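Local coordinates for cpftsy (Physcomitrella patens, PDB 4AK9), which probably binds and hydrolyses GTP as the chloroplast signal recognition particle receptor, helping to deliver proteins to the thylakoid membrane, at residues 134-139 and 292-297; 146-151 and 189-194; 223-228 and 234-239. All blocks are in the same frame, centred on the assembly; numbering follows the deposited sequence.

Interaction 1 of 3, residues 134-139 and 292-297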
# COMPACT_ATOMS: atom_id res chain seq x y z
N GLY A 134 -2.07 -10.47 25.53
CA GLY A 134 -1.42 -10.06 26.78
C GLY A 134 -1.67 -8.60 27.13
O GLY A 134 -1.98 -8.28 28.30
N LYS A 135 -1.59 -7.71 26.14
CA LYS A 135 -1.79 -6.31 26.45
C LYS A 135 -3.25 -6.00 26.74
O LYS A 135 -3.53 -5.06 27.50
CB LYS A 135 -1.28 -5.42 25.31
CG LYS A 135 0.23 -5.59 25.04
CD LYS A 135 0.72 -4.47 24.09
CE LYS A 135 2.08 -4.81 23.54
NZ LYS A 135 2.73 -3.60 22.85
N LEU A 136 -4.18 -6.76 26.14
CA LEU A 136 -5.59 -6.59 26.52
C LEU A 136 -5.79 -7.00 27.99
O LEU A 136 -6.49 -6.32 28.76
CB LEU A 136 -6.53 -7.44 25.64
CG LEU A 136 -6.83 -6.85 24.27
CD1 LEU A 136 -7.59 -7.88 23.42
CD2 LEU A 136 -7.63 -5.55 24.46
N ALA A 137 -5.23 -8.14 28.34
CA ALA A 137 -5.32 -8.66 29.71
C ALA A 137 -4.84 -7.64 30.72
O ALA A 137 -5.47 -7.44 31.76
CB ALA A 137 -4.50 -9.90 29.84
N ASN A 138 -3.74 -6.98 30.40
CA ASN A 138 -3.14 -6.00 31.28
C ASN A 138 -4.08 -4.82 31.50
O ASN A 138 -4.17 -4.27 32.60
CB ASN A 138 -1.80 -5.53 30.69
CG ASN A 138 -1.24 -4.32 31.43
OD1 ASN A 138 -0.67 -4.45 32.51
ND2 ASN A 138 -1.39 -3.13 30.83
N ARG A 139 -4.81 -4.43 30.45
CA ARG A 139 -5.83 -3.39 30.61
C ARG A 139 -6.96 -3.80 31.55
O ARG A 139 -7.42 -3.01 32.36
CB ARG A 139 -6.43 -2.97 29.25
CG ARG A 139 -5.48 -2.18 28.40
CD ARG A 139 -6.16 -1.68 27.12
NE ARG A 139 -7.21 -0.71 27.41
CZ ARG A 139 -6.99 0.58 27.66
NH1 ARG A 139 -5.76 1.08 27.65
NH2 ARG A 139 -8.03 1.38 27.89
N VAL A 292 -12.32 0.08 14.04
CA VAL A 292 -11.03 -0.21 14.67
C VAL A 292 -11.25 0.07 16.17
O VAL A 292 -11.74 1.16 16.53
CB VAL A 292 -9.92 0.70 14.10
CG1 VAL A 292 -8.66 0.62 15.00
CG2 VAL A 292 -9.57 0.27 12.66
N LYS A 293 -10.93 -0.90 17.03
CA LYS A 293 -11.21 -0.75 18.45
C LYS A 293 -9.96 -0.43 19.29
O LYS A 293 -10.06 0.26 20.32
CB LYS A 293 -11.92 -2.02 18.99
CG LYS A 293 -13.33 -2.21 18.38
CD LYS A 293 -14.27 -3.07 19.25
CE LYS A 293 -15.72 -2.84 18.72
NZ LYS A 293 -16.78 -3.46 19.56
N PHE A 294 -8.81 -0.93 18.84
CA PHE A 294 -7.50 -0.61 19.46
C PHE A 294 -6.43 -0.37 18.39
O PHE A 294 -6.48 -0.98 17.29
CB PHE A 294 -7.04 -1.77 20.35
CG PHE A 294 -7.94 -2.01 21.53
CD1 PHE A 294 -9.05 -2.85 21.42
CD2 PHE A 294 -7.70 -1.38 22.74
CE1 PHE A 294 -9.89 -3.06 22.52
CE2 PHE A 294 -8.56 -1.57 23.85
CZ PHE A 294 -9.65 -2.42 23.72
N VAL A 295 -5.46 0.48 18.70
CA VAL A 295 -4.25 0.58 17.88
C VAL A 295 -3.00 0.32 18.75
O VAL A 295 -2.92 0.80 19.87
CB VAL A 295 -4.12 1.96 17.23
CG1 VAL A 295 -5.19 2.11 16.14
CG2 VAL A 295 -4.31 3.07 18.28
N GLY A 296 -2.08 -0.47 18.22
CA GLY A 296 -0.81 -0.75 18.88
C GLY A 296 0.18 0.28 18.41
O GLY A 296 0.47 0.37 17.20
N VAL A 297 0.70 1.06 19.34
CA VAL A 297 1.57 2.19 18.95
C VAL A 297 2.95 2.14 19.58
O VAL A 297 3.66 3.15 19.63
CB VAL A 297 0.92 3.54 19.26
CG1 VAL A 297 -0.28 3.75 18.35
CG2 VAL A 297 0.52 3.64 20.75
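Phe294, on strand 292-296 of the GTPase-domain sheet, turns its ring toward Leu136 and Arg139 of helix 126-142, the helix into which the probable P-loop runs. Its two neighbours use different parts of the ring. Leu136 sends CD2 over one face in a CH-pi contact, 4.0 Å from the centroid of the Phe294 ring and 19° off its normal. The methyl is displaced toward the rim, and its closest ring atom is CZ, with Leu136 CD2 and Phe294 CZ 3.8 Å apart. Arg139 comes to the edge instead: its NE lies near the ring plane, 3.9 Å from Phe294 CE2. The guanidinium and ring planes are inclined by 61°, so this is not a flat stack. A bend at chi3 (66°) turns the end of the Arg139 chain, whose NH2 is hydrogen-bonded to the carbonyl of Ser11, the first residue modelled in the chain. Leu304 of the neighbouring strand 304-306 touches both Leu136 and Phe294, closing the apolar cluster. With an alanine in place of Phe294, Leu136 CD2 would probably lose its aromatic face and Arg139 its ring edge, opening a gap between helix and strand. An aromatic side chain bridging sheet and covering helix in this way belongs to the layered alpha/beta core of a P-loop NTPase.

Interaction 2 of 3, residues 146-151 and 189-194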
# COMPACT_ATOMS: atom_id res chain seq x y z
N LYS A 146 -11.37 -9.61 36.57
CA LYS A 146 -10.79 -10.95 36.70
C LYS A 146 -10.76 -11.70 35.34
O LYS A 146 -11.81 -12.05 34.78
CB LYS A 146 -11.61 -11.73 37.72
CG LYS A 146 -11.15 -13.16 37.96
CD LYS A 146 -11.99 -13.76 39.09
CE LYS A 146 -11.61 -15.22 39.36
NZ LYS A 146 -12.70 -15.90 40.13
N VAL A 147 -9.55 -11.98 34.85
CA VAL A 147 -9.35 -12.45 33.48
C VAL A 147 -8.90 -13.90 33.42
O VAL A 147 -8.03 -14.32 34.20
CB VAL A 147 -8.24 -11.63 32.76
CG1 VAL A 147 -7.97 -12.18 31.37
CG2 VAL A 147 -8.63 -10.16 32.70
N LEU A 148 -9.49 -14.67 32.50
CA LEU A 148 -9.03 -16.02 32.20
C LEU A 148 -8.59 -16.10 30.74
O LEU A 148 -9.35 -15.72 29.85
CB LEU A 148 -10.14 -17.04 32.45
CG LEU A 148 -9.84 -18.48 32.01
CD1 LEU A 148 -8.77 -19.08 32.92
CD2 LEU A 148 -11.12 -19.38 32.04
N MET A 149 -7.39 -16.61 30.49
CA MET A 149 -6.92 -16.77 29.12
C MET A 149 -7.14 -18.18 28.64
O MET A 149 -7.04 -19.14 29.42
CB MET A 149 -5.43 -16.40 29.01
CG MET A 149 -5.14 -14.95 29.31
SD MET A 149 -3.35 -14.66 29.17
CE MET A 149 -3.23 -12.95 29.55
N ALA A 150 -7.43 -18.33 27.35
CA ALA A 150 -7.63 -19.65 26.75
C ALA A 150 -6.72 -19.84 25.57
O ALA A 150 -6.78 -19.06 24.57
CB ALA A 150 -9.10 -19.82 26.33
N ALA A 151 -5.87 -20.86 25.65
CA ALA A 151 -4.86 -21.11 24.62
C ALA A 151 -5.40 -21.97 23.50
O ALA A 151 -5.07 -23.16 23.39
CB ALA A 151 -3.61 -21.73 25.23
N SER A 189 -13.96 -24.42 24.95
CA SER A 189 -15.20 -24.74 25.67
C SER A 189 -14.89 -25.01 27.13
O SER A 189 -15.63 -24.59 28.01
CB SER A 189 -15.98 -25.88 25.00
OG SER A 189 -15.26 -27.08 24.97
N GLN A 190 -13.77 -25.69 27.38
CA GLN A 190 -13.29 -25.90 28.75
C GLN A 190 -13.05 -24.57 29.47
O GLN A 190 -13.41 -24.41 30.63
CB GLN A 190 -12.02 -26.74 28.72
CG GLN A 190 -11.42 -27.02 30.10
CD GLN A 190 -10.16 -27.88 30.01
OE1 GLN A 190 -9.91 -28.54 28.99
NE2 GLN A 190 -9.35 -27.87 31.08
N ALA A 191 -12.43 -23.59 28.79
CA ALA A 191 -12.20 -22.31 29.44
C ALA A 191 -13.49 -21.55 29.70
O ALA A 191 -13.62 -20.90 30.72
CB ALA A 191 -11.26 -21.44 28.60
N VAL A 192 -14.43 -21.61 28.75
CA VAL A 192 -15.67 -20.88 28.98
C VAL A 192 -16.45 -21.49 30.16
O VAL A 192 -16.95 -20.74 31.02
CB VAL A 192 -16.54 -20.77 27.73
CG1 VAL A 192 -17.80 -20.01 28.06
CG2 VAL A 192 -15.76 -20.01 26.63
N ARG A 193 -16.50 -22.81 30.20
CA ARG A 193 -17.18 -23.51 31.30
C ARG A 193 -16.56 -23.14 32.63
O ARG A 193 -17.26 -22.82 33.59
CB ARG A 193 -17.08 -25.02 31.12
CG ARG A 193 -17.94 -25.56 29.99
CD ARG A 193 -18.12 -27.07 30.11
NE ARG A 193 -16.86 -27.80 30.04
CZ ARG A 193 -16.30 -28.23 28.91
NH1 ARG A 193 -16.91 -27.98 27.75
NH2 ARG A 193 -15.16 -28.90 28.92
N ARG A 194 -15.22 -23.15 32.67
CA ARG A 194 -14.50 -22.83 33.89
C ARG A 194 -14.78 -21.40 34.34
O ARG A 194 -14.89 -21.12 35.53
CB ARG A 194 -13.00 -23.06 33.71
CG ARG A 194 -12.19 -22.63 34.92
CD ARG A 194 -10.74 -23.08 34.87
NE ARG A 194 -9.96 -22.34 35.86
CZ ARG A 194 -8.64 -22.23 35.85
NH1 ARG A 194 -7.92 -22.81 34.90
NH2 ARG A 194 -8.04 -21.51 36.80
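Leu148 and Ala150 of strand 147-150 pack against Ala191 and Arg194 of helix 184-197 in a mainly apolar contact between the sheet and one of its covering helices. The helix belongs to a crossover from strand 173-175 to strand 202-205. Strand 147-150 lies between those two in the sheet, which places it beneath the connection, and the two segments run nearly antiparallel, at 166°, with their axes 8.5 Å apart at closest approach. Small residues permit a close meeting at one point: the CB atoms of Ala150 and Ala191 are 3.5 Å apart. With CG anti to the backbone N (chi1 173°), Leu148 reaches out beside the alanine pair, and its two methyls have different partners. CD2 of Leu148 presses on the helix backbone, 3.2 Å from Ala191 O, and also lies 4.0 Å from the methyl CB of Ala191. CD1 of Leu148 instead sits over the centre of one face of the Arg194 guanidinium, 4.2 Å above its plane. Arg194 reaches this position with an extended chain, and Glu198 and Glu173 are its long, weak ionic partners. Met149, which alternates with Leu148 and Ala150, leaves the strand on the far side and touches helix 158-170 and Ala137. The chemistry implies that shape rather than directed bonding joins strand and helix here: alanines allow the approach, leucine packs beside them, and the flat guanidinium covers the leucine.

Interaction 3 of 3, residues 223-228 and 234-239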
# COMPACT_ATOMS: atom_id res chain seq x y z
N GLY A 223 -15.77 -23.92 14.10
CA GLY A 223 -16.01 -24.91 15.14
C GLY A 223 -15.72 -24.35 16.52
O GLY A 223 -16.40 -24.68 17.50
N CYS A 224 -14.71 -23.48 16.60
CA CYS A 224 -14.39 -22.79 17.85
C CYS A 224 -15.49 -21.83 18.24
O CYS A 224 -15.85 -21.74 19.42
CB CYS A 224 -13.07 -22.00 17.72
SG CYS A 224 -11.60 -23.02 17.81
N LYS A 225 -16.02 -21.10 17.26
CA LYS A 225 -17.10 -20.17 17.55
C LYS A 225 -18.29 -20.96 18.08
O LYS A 225 -18.92 -20.55 19.06
CB LYS A 225 -17.51 -19.37 16.31
CG LYS A 225 -18.33 -18.13 16.65
CD LYS A 225 -19.59 -18.00 15.81
CE LYS A 225 -20.71 -18.96 16.25
NZ LYS A 225 -21.70 -18.41 17.26
N ARG A 226 -18.57 -22.10 17.47
CA ARG A 226 -19.74 -22.91 17.88
C ARG A 226 -19.60 -23.49 19.28
O ARG A 226 -20.56 -23.47 20.05
CB ARG A 226 -20.00 -24.02 16.88
CG ARG A 226 -20.52 -23.54 15.55
CD ARG A 226 -20.85 -24.74 14.67
NE ARG A 226 -20.82 -24.35 13.27
CZ ARG A 226 -19.93 -24.79 12.38
NH1 ARG A 226 -19.00 -25.67 12.75
NH2 ARG A 226 -19.99 -24.37 11.13
N ALA A 227 -18.42 -24.01 19.59
CA ALA A 227 -18.11 -24.51 20.92
C ALA A 227 -18.23 -23.44 21.99
O ALA A 227 -18.71 -23.71 23.08
CB ALA A 227 -16.73 -25.12 20.96
N VAL A 228 -17.77 -22.23 21.68
CA VAL A 228 -17.87 -21.13 22.62
C VAL A 228 -19.35 -20.79 22.87
O VAL A 228 -19.76 -20.68 24.03
CB VAL A 228 -17.08 -19.86 22.11
CG1 VAL A 228 -17.51 -18.61 22.85
CG2 VAL A 228 -15.58 -20.07 22.29
N SER A 234 -24.40 -16.36 25.22
CA SER A 234 -24.14 -14.93 24.98
C SER A 234 -22.76 -14.68 24.33
O SER A 234 -22.41 -13.53 24.00
CB SER A 234 -24.25 -14.14 26.29
OG SER A 234 -23.44 -14.69 27.33
N ALA A 235 -22.00 -15.75 24.16
CA ALA A 235 -20.61 -15.66 23.69
C ALA A 235 -20.49 -16.13 22.23
O ALA A 235 -21.30 -16.95 21.76
CB ALA A 235 -19.71 -16.49 24.59
N PRO A 236 -19.47 -15.62 21.50
CA PRO A 236 -18.52 -14.56 21.92
C PRO A 236 -19.14 -13.17 21.89
O PRO A 236 -19.93 -12.86 20.98
CB PRO A 236 -17.38 -14.66 20.87
CG PRO A 236 -18.07 -15.25 19.61
CD PRO A 236 -19.18 -16.18 20.15
N ASN A 237 -18.78 -12.31 22.84
CA ASN A 237 -19.26 -10.93 22.85
C ASN A 237 -18.51 -10.06 21.84
O ASN A 237 -19.08 -9.12 21.31
CB ASN A 237 -19.11 -10.34 24.24
CG ASN A 237 -19.87 -11.14 25.28
OD1 ASN A 237 -19.42 -12.21 25.70
ND2 ASN A 237 -21.03 -10.64 25.67
N GLU A 238 -17.25 -10.41 21.59
CA GLU A 238 -16.40 -9.73 20.61
C GLU A 238 -15.59 -10.76 19.82
O GLU A 238 -15.17 -11.78 20.37
CB GLU A 238 -15.45 -8.73 21.31
CG GLU A 238 -16.14 -7.54 22.00
CD GLU A 238 -16.64 -6.48 21.01
OE1 GLU A 238 -16.14 -6.43 19.85
OE2 GLU A 238 -17.53 -5.68 21.38
N VAL A 239 -15.40 -10.50 18.54
CA VAL A 239 -14.44 -11.25 17.72
C VAL A 239 -13.50 -10.16 17.16
O VAL A 239 -13.88 -9.31 16.33
CB VAL A 239 -15.09 -12.10 16.58
CG1 VAL A 239 -14.04 -12.80 15.72
CG2 VAL A 239 -16.08 -13.15 17.15
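Apolar packing carries this contact, and Val228 is its centre. Its CG1, anti to the backbone N (chi1 163°), meets Ala235 CB at 3.5 Å. The same methyl continues onto the next residue, with Val228 CG1 3.8 Å from Pro236 N and 4.0 Å from Pro236 CD. One branch of the valine thus spans the junction between Ala235 and Pro236, whose peptide bond is cis. One turn earlier on the helix, the Lys225 and Pro236 side chains cross at about a right angle, with Lys225 CG 4.1 Å from Pro236 CD. These residues fold the end of helix 215-231 back against the turn that leads into strand 238-244, within a beta-alpha-beta unit of the GTPase domain. Val118 of the intervening strand 117-123 touches both Val228 and Ala235, and Leu188 of helix 184-197 also packs on Val228. Two hydrogen bonds meet at Ser229, just beyond the helical segment: its hydroxyl bonds to the carbonyl O of Ala235 and to Lys225 NZ. Lys225, bent at chi2, chi3 and chi4, brings NZ back to that hydroxyl, tying its charged end to the helix while its CG stays against the proline.

In the fold
All three contacts join covering helices to one central sheet or to the turn entering it, and interactions 2 and 3 are nested in the chain between the two segments of interaction 1. Helix 126-142 links interaction 1 to interaction 2, their centres about 19 Å apart, through tight packing of Ala137 CB on Met149 CE at 3.3 Å. Interaction 1 meets interaction 3 in a salt bridge, Lys293 NZ to Glu238 OE2 at 3.0 Å, although their centres are about 20 Å apart. Interactions 2 and 3 are nearer, about 12 Å between centres, where Ser189 meets Ala227. The probable nucleotide-binding P-loop leads into helix 126-142, placing interaction 1 on the helix nearest it in sequence.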